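Local coordinates for glutamate ABC superfamily ATP binding cassette transporter, binding protein (Enterococcus faecium DO, PDB 5EYF), which binds glutamate and, as an extracellular solute-binding protein of family 3, probably delivers it to an ABC transporter for uptake, at residues 17-22 and 44-49; 30-33 and 38-41; 48-53 and 58-63; 81-86 and 100-105; 172-177 and 196-201. All coordinates share one frame; numbering follows the deposited sequence. Where two conformers were deposited one is given.

Interaction 1 (17-22 and 44-49); sequences IIWGVK and DIAKAI. With GLU (glutamic acid), chain E.
The side chain of Trp19 leaves the strand with CG anti to its carbonyl carbon (chi1 -63°), and chi2 of 86° stands the indole across toward the helix, where Ala46 and Ile49 meet it. This is strand-to-helix packing in a beta-alpha-beta crossover. Helix 41-54 lies in the connection between the parallel neighbours 16-21 and 59-64 and packs on their sheet.

The methyl of Ala46 sits over one face of the indole. It makes a CH-pi contact with the five-membered ring, 3.6 Å from Ala46 CB to the centroid of the Trp19 pyrrole ring. On the opposite face Ile17 CG2, from the same strand, lies toward the rim. The indole is thus held between a helix methyl and a strand methyl. Ile49 approaches differently. Its CG2 comes at the ring edge, near the plane, 3.8 Å from Trp19 CH2. The two side chains run at about a right angle to each other. The indole nitrogen is not left to apolar neighbours, since Trp19 NE1 is hydrogen-bonded to OG1 of Thr50, the residue after Ile49 on the helix.

Past the end of the packed region the strand leads into the glutamate pocket. Lys22 is bent at chi2 (-51°) and again near its tip. Ser67 OG is one partner of its NZ. Another is the ligand's side-chain carboxylate: Lys22 NZ donates to OE1 of the bound glutamate at 2.9 Å.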
# COMPACT_ATOMS: atom_id res chain seq x y z
N ILE B 17 10.76 -26.69 1.92
CA ILE B 17 9.75 -25.93 1.19
C ILE B 17 10.39 -25.44 -0.11
O ILE B 17 11.53 -24.98 -0.11
CB ILE B 17 9.22 -24.74 2.00
CG1 ILE B 17 8.56 -25.24 3.28
CG2 ILE B 17 8.24 -23.88 1.14
CD1 ILE B 17 8.13 -24.12 4.16
N ILE B 18 9.65 -25.57 -1.21
CA ILE B 18 10.13 -25.22 -2.54
C ILE B 18 9.46 -23.92 -2.97
O ILE B 18 8.23 -23.85 -3.10
CB ILE B 18 9.82 -26.32 -3.56
CG1 ILE B 18 10.38 -27.67 -3.08
CG2 ILE B 18 10.39 -25.95 -4.92
CD1 ILE B 18 10.10 -28.80 -4.01
N TRP B 19 10.27 -22.90 -3.21
CA TRP B 19 9.78 -21.54 -3.44
C TRP B 19 10.06 -21.15 -4.88
O TRP B 19 11.18 -21.33 -5.37
CB TRP B 19 10.45 -20.51 -2.54
CG TRP B 19 10.22 -20.70 -1.09
CD1 TRP B 19 10.93 -21.49 -0.25
CD2 TRP B 19 9.22 -20.04 -0.30
NE1 TRP B 19 10.44 -21.37 1.04
CE2 TRP B 19 9.39 -20.48 1.03
CE3 TRP B 19 8.21 -19.12 -0.58
CZ2 TRP B 19 8.56 -20.07 2.07
CZ3 TRP B 19 7.41 -18.67 0.46
CH2 TRP B 19 7.58 -19.16 1.77
N GLY B 20 9.04 -20.61 -5.55
CA GLY B 20 9.22 -20.00 -6.84
C GLY B 20 9.59 -18.53 -6.73
O GLY B 20 8.83 -17.73 -6.17
N VAL B 21 10.76 -18.16 -7.26
CA VAL B 21 11.30 -16.80 -7.13
C VAL B 21 11.76 -16.33 -8.49
O VAL B 21 12.09 -17.13 -9.37
CB VAL B 21 12.48 -16.73 -6.11
CG1 VAL B 21 12.02 -17.05 -4.69
CG2 VAL B 21 13.64 -17.67 -6.54
N LYS B 22 11.81 -15.00 -8.65
CA LYS B 22 12.45 -14.43 -9.82
C LYS B 22 13.95 -14.71 -9.77
O LYS B 22 14.55 -14.81 -8.69
CB LYS B 22 12.20 -12.92 -9.90
CG LYS B 22 10.71 -12.51 -9.90
CD LYS B 22 9.90 -13.27 -10.95
CE LYS B 22 8.50 -12.68 -11.16
NZ LYS B 22 8.46 -11.39 -11.92
N ASP B 44 15.22 -13.80 0.89
CA ASP B 44 15.48 -13.79 2.33
C ASP B 44 14.20 -13.99 3.15
O ASP B 44 14.22 -14.64 4.20
CB ASP B 44 16.17 -12.49 2.74
CG ASP B 44 17.66 -12.49 2.39
OD1 ASP B 44 18.18 -13.53 1.89
OD2 ASP B 44 18.32 -11.46 2.61
N ILE B 45 13.10 -13.38 2.70
CA ILE B 45 11.82 -13.63 3.35
C ILE B 45 11.47 -15.12 3.28
O ILE B 45 11.00 -15.72 4.26
CB ILE B 45 10.72 -12.74 2.72
CG1 ILE B 45 10.96 -11.22 3.03
CG2 ILE B 45 9.35 -13.14 3.19
CD1 ILE B 45 10.68 -10.83 4.49
N ALA B 46 11.65 -15.74 2.10
CA ALA B 46 11.38 -17.18 1.96
C ALA B 46 12.20 -18.01 2.94
O ALA B 46 11.67 -18.94 3.57
CB ALA B 46 11.71 -17.62 0.53
N LYS B 47 13.49 -17.72 3.05
CA LYS B 47 14.33 -18.48 3.98
C LYS B 47 13.85 -18.31 5.42
O LYS B 47 13.78 -19.28 6.18
CB LYS B 47 15.79 -18.06 3.84
CG LYS B 47 16.41 -18.42 2.50
CD LYS B 47 17.80 -17.87 2.38
CE LYS B 47 18.46 -18.38 1.13
NZ LYS B 47 19.93 -18.09 1.14
N ALA B 48 13.52 -17.07 5.80
CA ALA B 48 13.08 -16.83 7.17
C ALA B 48 11.75 -17.53 7.46
O ALA B 48 11.56 -18.07 8.56
CB ALA B 48 12.96 -15.32 7.40
N ILE B 49 10.83 -17.55 6.50
CA ILE B 49 9.56 -18.23 6.71
C ILE B 49 9.79 -19.72 6.87
O ILE B 49 9.20 -20.36 7.74
CB ILE B 49 8.62 -17.96 5.53
CG1 ILE B 49 8.16 -16.51 5.58
CG2 ILE B 49 7.41 -18.91 5.57
CD1 ILE B 49 7.39 -16.09 4.33
N GLU E . 4.04 -6.63 -9.04
CA GLU E . 3.53 -6.60 -10.42
C GLU E . 2.75 -7.87 -10.72
O GLU E . 2.64 -8.77 -9.88
CB GLU E . 4.66 -6.40 -11.44
CG GLU E . 5.89 -7.29 -11.23
CD GLU E . 5.68 -8.75 -11.59
OE1 GLU E . 6.36 -9.59 -10.99
OE2 GLU E . 4.92 -9.08 -12.53
OXT GLU E . 2.18 -8.02 -11.83

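Interaction 2 (30-33 and 38-41); sequences MMDI and VQGF
Met30 and Gln39 face each other as an antiparallel hydrogen-bonded pair in the beta hairpin of strands 29-32 and 37-39. Met30 N donates to Gln39 O at 2.8 Å, in the carbonyl plane. The return bond, from Gln39 N to Met30 O at 3.0 Å, meets its acceptor differently: the donor stands 37° above the carbonyl plane. The same Met30 O also takes a CA-H...O contact from Val38 CA.

Gln39 can be followed outward. Its CB lies loosely beside Met30 O. CG is anti to the carbonyl carbon, and the chain stays extended beyond it (chi2 178°), which carries the amide diagonally along the partner strand to Asp32. There CD lies 4.0 Å from Asp32 CB. OE1 is nearer, 3.6 Å from Asp32 CB. The oxygen side of the amide rests on this carbon, the amide plane turned 44° from the carboxylate. The carboxylate has its own partner, as Asp32 OD2 is hydrogen-bonded to Ser35 OG in the turn.

Val38 and Met31 form the next pair, a non-hydrogen-bonded one, with their side chains on the other face. Val38 CG2 packs 3.5 Å from Met30 N. Met31, like Met30 a selenomethionine, bends so that SE lies 4.0 Å from Val38 N.

Strand 29-32 is the middle of three, with 24-25 on its far edge. Met31 and Val38 both pack on Tyr23. Gly40 is the N-cap of helix 41-54, and Phe41 then packs against helix 227-235.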
# COMPACT_ATOMS: atom_id res chain seq x y z
N MSE B 30 17.45 -12.52 -7.67
CA MSE B 30 18.42 -12.35 -8.73
C MSE B 30 19.46 -13.45 -8.63
O MSE B 30 20.07 -13.60 -7.59
CB MSE B 30 19.09 -11.00 -8.60
CG MSE B 30 20.44 -10.93 -9.22
SE MSE B 30 20.34 -9.62 -10.59
CE MSE B 30 19.31 -10.62 -11.88
N MSE B 31 19.68 -14.20 -9.71
CA MSE B 31 20.72 -15.22 -9.68
C MSE B 31 22.09 -14.58 -9.67
O MSE B 31 22.41 -13.78 -10.55
CB MSE B 31 20.59 -16.16 -10.87
CG MSE B 31 21.80 -17.09 -10.99
SE MSE B 31 22.02 -18.31 -9.47
CE MSE B 31 20.47 -19.42 -9.76
N ASP B 32 22.89 -14.91 -8.67
CA ASP B 32 24.26 -14.43 -8.58
C ASP B 32 25.16 -15.46 -9.25
O ASP B 32 25.19 -16.62 -8.83
CB ASP B 32 24.67 -14.20 -7.13
CG ASP B 32 26.09 -13.70 -7.01
OD1 ASP B 32 26.30 -12.48 -7.19
OD2 ASP B 32 27.00 -14.52 -6.75
N ILE B 33 25.89 -15.02 -10.27
CA ILE B 33 26.60 -15.95 -11.15
C ILE B 33 27.79 -16.59 -10.43
O ILE B 33 28.02 -17.80 -10.53
CB ILE B 33 27.04 -15.23 -12.44
CG1 ILE B 33 25.89 -15.15 -13.45
CG2 ILE B 33 28.24 -15.93 -13.08
CD1 ILE B 33 24.73 -14.25 -13.03
N VAL B 38 20.64 -17.68 -5.73
CA VAL B 38 19.72 -16.56 -5.92
C VAL B 38 19.68 -15.74 -4.64
O VAL B 38 19.79 -16.28 -3.54
CB VAL B 38 18.33 -17.08 -6.34
CG1 VAL B 38 17.69 -17.91 -5.23
CG2 VAL B 38 17.44 -15.91 -6.76
N GLN B 39 19.56 -14.42 -4.80
CA GLN B 39 19.62 -13.47 -3.70
C GLN B 39 18.55 -12.40 -3.85
O GLN B 39 18.13 -12.07 -4.96
CB GLN B 39 20.99 -12.78 -3.64
CG GLN B 39 22.16 -13.74 -3.47
CD GLN B 39 23.47 -13.00 -3.47
OE1 GLN B 39 23.72 -12.17 -4.33
NE2 GLN B 39 24.31 -13.28 -2.47
N GLY B 40 18.13 -11.83 -2.73
CA GLY B 40 17.18 -10.73 -2.74
C GLY B 40 16.25 -10.77 -1.55
O GLY B 40 16.25 -11.68 -0.75
N PHE B 41 15.44 -9.71 -1.44
CA PHE B 41 14.46 -9.60 -0.37
C PHE B 41 13.49 -10.77 -0.38
O PHE B 41 13.16 -11.33 0.67
CB PHE B 41 13.72 -8.27 -0.52
CG PHE B 41 12.63 -8.02 0.48
CD1 PHE B 41 12.94 -7.62 1.77
CD2 PHE B 41 11.28 -8.13 0.11
CE1 PHE B 41 11.94 -7.37 2.70
CE2 PHE B 41 10.28 -7.86 1.02
CZ PHE B 41 10.60 -7.48 2.32

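Interaction 3 (48-53 and 58-63); sequences AITKKI and GKTEFV
The backbones of Lys51 and Gly58 come within 5.6 Å, CA to CA, where the chain leaves helix 41-54 and turns back into strand 59-64. The contact is thus the second half of a beta-alpha-beta crossover.

Lys51 makes the polar link. CG is anti to the carbonyl carbon. The chain bends at chi2 (-57°) and then runs out extended, away from the helix, to the start of the strand. There Lys51 NZ donates to Gly58 O at 2.7 Å. The donor is tilted 15° from the carbonyl plane. The ammonium is also hydrogen-bonded to Asp56 O, so one lysine ties two carbonyls of the connection to the helix.

Thr50 is directed at the strand. Its CG2 lies 3.4 Å from Lys59 O. In the conformer given for Thr60, the methyl CG2 of that residue lies alongside Thr50 OG1 and 3.5 Å from Thr50 CB. The hydroxyl of Thr50 itself is hydrogen-bonded back to Ala46 O, one helical turn earlier.

Strand 59-64 lies at one edge of the parallel sheet and pairs with strand 16-21. Helix 41-54 packs on this sheet, and Ala48, Ile49 and Lys52 touch helix 209-225.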
# COMPACT_ATOMS: atom_id res chain seq x y z
N ALA B 48 13.52 -17.07 5.80
CA ALA B 48 13.08 -16.83 7.17
C ALA B 48 11.75 -17.53 7.46
O ALA B 48 11.56 -18.07 8.56
CB ALA B 48 12.96 -15.32 7.40
N ILE B 49 10.83 -17.55 6.50
CA ILE B 49 9.56 -18.23 6.71
C ILE B 49 9.79 -19.72 6.87
O ILE B 49 9.20 -20.36 7.74
CB ILE B 49 8.62 -17.96 5.53
CG1 ILE B 49 8.16 -16.51 5.58
CG2 ILE B 49 7.41 -18.91 5.57
CD1 ILE B 49 7.39 -16.09 4.33
N THR B 50 10.65 -20.28 6.02
CA THR B 50 10.93 -21.70 6.11
C THR B 50 11.48 -22.08 7.48
O THR B 50 11.10 -23.12 8.05
CB THR B 50 11.92 -22.09 5.02
OG1 THR B 50 11.37 -21.70 3.75
CG2 THR B 50 12.07 -23.62 5.01
N LYS B 51 12.33 -21.24 8.06
CA LYS B 51 12.84 -21.56 9.39
C LYS B 51 11.75 -21.46 10.46
O LYS B 51 11.77 -22.22 11.44
CB LYS B 51 14.03 -20.66 9.73
CG LYS B 51 15.26 -20.87 8.84
CD LYS B 51 15.76 -22.31 8.87
CE LYS B 51 17.17 -22.42 8.25
NZ LYS B 51 17.62 -23.83 8.01
N LYS B 52 10.81 -20.52 10.32
CA LYS B 52 9.69 -20.48 11.25
C LYS B 52 8.81 -21.72 11.13
O LYS B 52 8.36 -22.27 12.14
CB LYS B 52 8.84 -19.22 11.01
CG LYS B 52 9.53 -17.88 11.29
CD LYS B 52 10.07 -17.79 12.70
CE LYS B 52 10.42 -16.34 13.03
NZ LYS B 52 11.15 -16.33 14.34
N ILE B 53 8.53 -22.17 9.90
CA ILE B 53 7.59 -23.26 9.73
C ILE B 53 8.22 -24.58 10.14
O ILE B 53 7.63 -25.37 10.90
CB ILE B 53 7.09 -23.31 8.27
CG1 ILE B 53 6.35 -22.02 7.93
CG2 ILE B 53 6.22 -24.58 8.01
CD1 ILE B 53 5.80 -21.99 6.49
N GLY B 58 15.23 -26.57 8.79
CA GLY B 58 14.39 -26.65 7.61
C GLY B 58 15.13 -26.20 6.36
O GLY B 58 15.92 -25.25 6.39
N LYS B 59 14.88 -26.87 5.25
CA LYS B 59 15.58 -26.57 4.02
C LYS B 59 14.72 -25.78 3.05
O LYS B 59 13.50 -25.93 3.00
CB LYS B 59 16.05 -27.85 3.33
CG LYS B 59 17.10 -28.61 4.09
CD LYS B 59 17.40 -29.91 3.38
CE LYS B 59 18.12 -29.70 2.05
NZ LYS B 59 19.58 -29.44 2.22
N THR B 60 15.38 -24.93 2.28
CA THR B 60 14.73 -24.17 1.23
C THR B 60 15.23 -24.68 -0.11
O THR B 60 16.39 -25.05 -0.26
CB THR B 60 15.04 -22.68 1.37
OG1 THR B 60 16.45 -22.49 1.24
CG2 THR B 60 14.59 -22.18 2.76
N GLU B 61 14.32 -24.74 -1.07
CA GLU B 61 14.66 -24.96 -2.46
C GLU B 61 14.06 -23.84 -3.28
O GLU B 61 12.92 -23.44 -3.05
CB GLU B 61 14.16 -26.32 -2.96
CG GLU B 61 14.79 -26.72 -4.28
CD GLU B 61 16.30 -26.87 -4.16
OE1 GLU B 61 16.78 -27.09 -3.03
OE2 GLU B 61 17.00 -26.77 -5.20
N PHE B 62 14.85 -23.31 -4.21
CA PHE B 62 14.38 -22.25 -5.09
C PHE B 62 14.27 -22.75 -6.53
O PHE B 62 15.13 -23.50 -7.02
CB PHE B 62 15.30 -21.03 -5.00
CG PHE B 62 15.23 -20.34 -3.65
CD1 PHE B 62 14.13 -19.54 -3.33
CD2 PHE B 62 16.24 -20.49 -2.72
CE1 PHE B 62 14.04 -18.93 -2.09
CE2 PHE B 62 16.15 -19.86 -1.47
CZ PHE B 62 15.04 -19.08 -1.16
N VAL B 63 13.18 -22.34 -7.18
CA VAL B 63 12.87 -22.65 -8.57
C VAL B 63 12.58 -21.34 -9.28
O VAL B 63 11.81 -20.51 -8.78
CB VAL B 63 11.65 -23.60 -8.68
CG1 VAL B 63 11.17 -23.73 -10.12
CG2 VAL B 63 11.96 -24.95 -8.06

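Interaction 4 (81-86 and 100-105); sequences AIIATM and DVYFDA. With GLU (glutamic acid), chain E.
One water, in a contact whose touching residues are all buried, links Tyr102 to the loop that carries Ala84 and Met86, although the two segments share no direct hydrogen bond. The water accepts from Ala84 N at 2.9 Å and from Met86 N at 3.0 Å. It donates to Tyr102 OH at 2.8 Å, lying in the plane of the phenol ring at its edge. Three partners fix its place.

Direct contact is made by Ile83. Its CG1 is anti to the backbone N (chi1 -169°), which swings the longer branch across to the ring. CG1 lies 3.4 Å from Tyr102 OH, at the phenol end. CD1 lies over one face, offset toward the rim. The two side chains meet obliquely. Tyr102 OH is also hydrogen-bonded to Asp42 OD1, and the other oxygen of that carboxylate, OD2, is bonded to Thr85 N. Asp42 thus ties the phenol to the loop through its two oxygens.

The fold is that of the two-lobed periplasmic binding proteins, with the ligand between the lobes. Strand 81-82 belongs to the parallel sheet of one lobe, and strand 103-112 runs on into the mixed sheet, much of which lies in the other.

Thr85 lies in the left-handed region (phi 41°, psi 48°), a turn of the chain in which its carbonyl and hydroxyl both face the bound glutamate. The carbonyl accepts from the ligand amino group, 2.8 Å from Thr85 O to N of the glutamate. The hydroxyl serves the other end, where Thr85 OG1 donates to OE1 of the ligand at 2.8 Å.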
# COMPACT_ATOMS: atom_id res chain seq x y z
N ALA B 81 5.06 -22.40 -3.20
CA ALA B 81 4.62 -21.02 -3.01
C ALA B 81 5.37 -20.15 -4.00
O ALA B 81 6.52 -20.47 -4.37
CB ALA B 81 4.89 -20.56 -1.56
N ILE B 82 4.72 -19.05 -4.41
CA ILE B 82 5.34 -18.01 -5.22
C ILE B 82 5.70 -16.85 -4.32
O ILE B 82 4.82 -16.27 -3.66
CB ILE B 82 4.42 -17.49 -6.33
CG1 ILE B 82 3.95 -18.60 -7.27
CG2 ILE B 82 5.15 -16.40 -7.11
CD1 ILE B 82 2.75 -18.11 -8.14
N ILE B 83 6.98 -16.48 -4.27
CA ILE B 83 7.36 -15.21 -3.67
C ILE B 83 8.23 -14.51 -4.71
O ILE B 83 9.43 -14.78 -4.85
CB ILE B 83 8.03 -15.35 -2.28
CG1 ILE B 83 8.16 -13.98 -1.63
CG2 ILE B 83 9.36 -16.13 -2.28
CD1 ILE B 83 8.60 -14.10 -0.16
N ALA B 84 7.62 -13.63 -5.49
CA ALA B 84 8.23 -13.18 -6.74
C ALA B 84 7.56 -11.89 -7.17
O ALA B 84 6.84 -11.87 -8.16
CB ALA B 84 8.11 -14.25 -7.85
N THR B 85 7.75 -10.82 -6.38
CA THR B 85 7.21 -9.47 -6.64
C THR B 85 5.77 -9.52 -7.16
O THR B 85 5.42 -8.85 -8.13
CB THR B 85 8.11 -8.67 -7.61
OG1 THR B 85 8.18 -9.31 -8.90
CG2 THR B 85 9.51 -8.56 -7.04
N MSE B 86 4.93 -10.31 -6.50
CA MSE B 86 3.60 -10.60 -7.03
C MSE B 86 2.48 -9.83 -6.34
O MSE B 86 2.22 -10.05 -5.16
CB MSE B 86 3.30 -12.08 -6.90
CG MSE B 86 2.05 -12.49 -7.70
SE MSE B 86 1.97 -14.44 -7.67
CE MSE B 86 0.29 -14.68 -8.58
N ASP B 100 -0.76 -12.72 3.83
CA ASP B 100 -0.69 -11.30 4.17
C ASP B 100 0.35 -10.57 3.33
O ASP B 100 1.37 -11.15 2.89
CB ASP B 100 -0.34 -11.15 5.66
CG ASP B 100 -1.42 -11.68 6.58
OD1 ASP B 100 -2.60 -11.69 6.19
OD2 ASP B 100 -1.10 -12.03 7.72
N VAL B 101 0.11 -9.28 3.12
CA VAL B 101 1.01 -8.43 2.35
C VAL B 101 2.36 -8.35 3.06
O VAL B 101 2.44 -8.16 4.27
CB VAL B 101 0.39 -7.03 2.19
CG1 VAL B 101 1.38 -5.99 1.58
CG2 VAL B 101 -0.87 -7.11 1.32
N TYR B 102 3.45 -8.50 2.29
CA TYR B 102 4.77 -8.37 2.90
C TYR B 102 5.64 -7.25 2.29
O TYR B 102 6.76 -7.02 2.77
CB TYR B 102 5.53 -9.74 2.85
CG TYR B 102 5.98 -10.11 1.46
CD1 TYR B 102 7.28 -9.82 1.03
CD2 TYR B 102 5.09 -10.70 0.54
CE1 TYR B 102 7.69 -10.10 -0.25
CE2 TYR B 102 5.50 -10.99 -0.77
CZ TYR B 102 6.78 -10.65 -1.16
OH TYR B 102 7.18 -10.88 -2.46
N PHE B 103 5.16 -6.55 1.25
CA PHE B 103 5.87 -5.42 0.67
C PHE B 103 4.83 -4.53 -0.02
O PHE B 103 3.92 -5.04 -0.66
CB PHE B 103 6.94 -5.87 -0.36
CG PHE B 103 7.87 -4.76 -0.81
CD1 PHE B 103 9.05 -4.50 -0.13
CD2 PHE B 103 7.53 -3.95 -1.90
CE1 PHE B 103 9.89 -3.45 -0.52
CE2 PHE B 103 8.38 -2.92 -2.31
CZ PHE B 103 9.56 -2.66 -1.62
N ASP B 104 5.02 -3.21 0.08
CA ASP B 104 4.07 -2.24 -0.44
C ASP B 104 4.69 -1.45 -1.61
O ASP B 104 5.30 -0.40 -1.40
CB ASP B 104 3.67 -1.32 0.73
CG ASP B 104 2.40 -0.57 0.50
OD1 ASP B 104 1.79 -0.78 -0.56
OD2 ASP B 104 2.01 0.21 1.42
N ALA B 105 4.55 -1.96 -2.83
CA ALA B 105 5.12 -1.31 -4.01
C ALA B 105 4.06 -0.44 -4.70
O ALA B 105 2.92 -0.31 -4.24
CB ALA B 105 5.72 -2.35 -4.96
N GLU E . 4.04 -6.63 -9.04
CA GLU E . 3.53 -6.60 -10.42
C GLU E . 2.75 -7.87 -10.72
O GLU E . 2.64 -8.77 -9.88
CB GLU E . 4.66 -6.40 -11.44
CG GLU E . 5.89 -7.29 -11.23
CD GLU E . 5.68 -8.75 -11.59
OE1 GLU E . 6.36 -9.59 -10.99
OE2 GLU E . 4.92 -9.08 -12.53
OXT GLU E . 2.18 -8.02 -11.83
O HOH W 1 5.43 -12.16 -4.24

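Interaction 5 (172-177 and 196-201); sequences TTDNAI and TNEPYG. With MG (magnesium ion), chain D; GLU (glutamic acid), chain E.
Tyr200 brings its ring edge up to the carboxylate of Asp174, whose OD2 lies in the ring plane. The two side chains come from opposite directions. The carboxylate and ring planes are 35° apart. Tyr200 OH donates to Asp174 OD2 at 2.6 Å, arriving on the anti side and 17° out of the carboxylate plane. The same oxygen takes a second bond, from the amino group of the bound glutamate, 2.6 Å from Asp174 OD2 to N of the ligand. Two short bonds therefore grip one carboxylate oxygen.

Glu198 stands beside the other one. Its CG lies 3.4 Å from Asp174 OD1. The chain bends at chi2 (-71°), and Glu198 OE1 sits 4.1 Å from Asp174 OD1, two like charges close together. Two neighbours hold this group. Thr196 OG1 donates to the anti lone pair of Glu198 OE2 at 2.7 Å, and Thr87 OG1 is bonded to OE1. Ile177 adds an apolar wall, its CD1 near both Tyr200 OH and the ligand CG.

On the outer side, Asn197 OD1 binds a magnesium ion at 2.1 Å. Four waters and Asn197 OD1 of the second subunit complete six ligands. One of the waters donates to Thr196 O.

Asp174 occupies the N-cap position of helix 175-182 but makes no capping bond with its side chain, which is given to Tyr200 and the ligand. Two acidic groups close to the amino group would favour its charged ammonium form, as expected in a pocket for an amino acid.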
# COMPACT_ATOMS: atom_id res chain seq x y z
N THR B 172 8.07 1.12 -17.59
CA THR B 172 7.20 1.01 -16.42
C THR B 172 7.20 -0.39 -15.84
O THR B 172 7.24 -1.39 -16.56
CB THR B 172 5.77 1.47 -16.78
OG1 THR B 172 5.02 1.63 -15.57
CG2 THR B 172 5.04 0.50 -17.69
N THR B 173 7.22 -0.44 -14.50
CA THR B 173 6.96 -1.63 -13.69
C THR B 173 6.98 -1.10 -12.26
O THR B 173 6.84 0.12 -12.07
CB THR B 173 7.97 -2.78 -13.94
OG1 THR B 173 7.64 -3.90 -13.09
CG2 THR B 173 9.42 -2.38 -13.66
N ASP B 174 7.11 -1.96 -11.27
CA ASP B 174 6.98 -1.50 -9.90
C ASP B 174 8.15 -0.61 -9.54
O ASP B 174 9.29 -0.86 -9.94
CB ASP B 174 6.93 -2.67 -8.93
CG ASP B 174 5.71 -3.58 -9.11
OD1 ASP B 174 4.74 -3.17 -9.80
OD2 ASP B 174 5.75 -4.74 -8.57
N ASN B 175 7.89 0.42 -8.72
CA ASN B 175 8.94 1.34 -8.31
C ASN B 175 10.16 0.62 -7.73
O ASN B 175 11.29 0.94 -8.11
CB ASN B 175 8.40 2.36 -7.31
CG ASN B 175 7.75 1.74 -6.06
OD1 ASN B 175 7.47 0.54 -5.93
ND2 ASN B 175 7.50 2.62 -5.12
N ALA B 176 9.95 -0.37 -6.87
CA ALA B 176 11.07 -1.05 -6.21
C ALA B 176 11.92 -1.82 -7.22
O ALA B 176 13.13 -1.99 -7.01
CB ALA B 176 10.59 -2.01 -5.13
N ILE B 177 11.29 -2.31 -8.28
CA ILE B 177 12.02 -3.00 -9.33
C ILE B 177 12.81 -2.01 -10.16
O ILE B 177 13.98 -2.25 -10.47
CB ILE B 177 11.05 -3.82 -10.20
CG1 ILE B 177 10.36 -4.88 -9.32
CG2 ILE B 177 11.79 -4.44 -11.40
CD1 ILE B 177 9.24 -5.64 -10.01
N THR B 196 -0.11 3.41 -9.03
CA THR B 196 -0.92 2.31 -8.53
C THR B 196 -0.41 1.93 -7.14
O THR B 196 0.68 2.33 -6.73
CB THR B 196 -0.85 1.06 -9.39
OG1 THR B 196 0.44 0.46 -9.24
CG2 THR B 196 -1.13 1.36 -10.87
N ASN B 197 -1.20 1.11 -6.44
CA ASN B 197 -0.67 0.38 -5.30
C ASN B 197 -0.42 -1.06 -5.72
O ASN B 197 -1.27 -1.66 -6.38
CB ASN B 197 -1.65 0.43 -4.13
CG ASN B 197 -1.82 1.83 -3.63
OD1 ASN B 197 -0.86 2.61 -3.60
ND2 ASN B 197 -3.03 2.17 -3.25
N GLU B 198 0.74 -1.61 -5.36
CA GLU B 198 1.11 -2.98 -5.72
C GLU B 198 1.53 -3.70 -4.45
O GLU B 198 2.72 -3.85 -4.19
CB GLU B 198 2.25 -3.00 -6.75
CG GLU B 198 1.96 -2.24 -8.06
CD GLU B 198 0.94 -2.88 -8.96
OE1 GLU B 198 0.81 -4.11 -9.01
OE2 GLU B 198 0.24 -2.15 -9.68
N PRO B 199 0.57 -4.13 -3.63
CA PRO B 199 0.93 -4.90 -2.42
C PRO B 199 1.34 -6.32 -2.78
O PRO B 199 0.58 -7.05 -3.43
CB PRO B 199 -0.37 -4.89 -1.60
CG PRO B 199 -1.45 -4.71 -2.64
CD PRO B 199 -0.88 -3.87 -3.74
N TYR B 200 2.55 -6.72 -2.39
CA TYR B 200 3.00 -8.06 -2.72
C TYR B 200 2.51 -9.08 -1.69
O TYR B 200 2.55 -8.83 -0.48
CB TYR B 200 4.53 -8.14 -2.72
CG TYR B 200 5.25 -7.31 -3.75
CD1 TYR B 200 4.57 -6.69 -4.80
CD2 TYR B 200 6.63 -7.20 -3.69
CE1 TYR B 200 5.28 -5.95 -5.74
CE2 TYR B 200 7.34 -6.47 -4.62
CZ TYR B 200 6.66 -5.84 -5.64
OH TYR B 200 7.40 -5.13 -6.58
N GLY B 201 2.08 -10.23 -2.19
CA GLY B 201 1.74 -11.36 -1.35
C GLY B 201 2.46 -12.61 -1.82
O GLY B 201 3.00 -12.67 -2.92
MG MG D . 0.85 3.10 -2.49
N GLU E . 4.04 -6.63 -9.04
CA GLU E . 3.53 -6.60 -10.42
C GLU E . 2.75 -7.87 -10.72
O GLU E . 2.64 -8.77 -9.88
CB GLU E . 4.66 -6.40 -11.44
CG GLU E . 5.89 -7.29 -11.23
CD GLU E . 5.68 -8.75 -11.59
OE1 GLU E . 6.36 -9.59 -10.99
OE2 GLU E . 4.92 -9.08 -12.53
OXT GLU E . 2.18 -8.02 -11.83
O HOH W 2 1.86 3.21 -4.32
O HOH W 3 1.36 1.13 -2.35
O HOH W 4 0.60 5.17 -2.51
O HOH W 5 -0.36 3.07 -0.77

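In the fold
Interactions 1 and 3 are neighbours, with centres 6 Å apart. Both use helix 41-54 and the parallel sheet of strands 59-64, 16-21 and 81-82. Interaction 2 is nested in the chain loop closed by interaction 1, and its strand 37-39 leads directly into that helix. Interaction 4 follows later in the chain. It joins the loop after strand 81-82 of that sheet to the start of strand 103-112, which pairs with strand 198-205 of interaction 5, centres 10 Å apart. Interactions 1 and 5 lie 19 Å apart between centres and do not touch, yet both reach the bound glutamate, as does interaction 4. The ligand thus joins the two lobes.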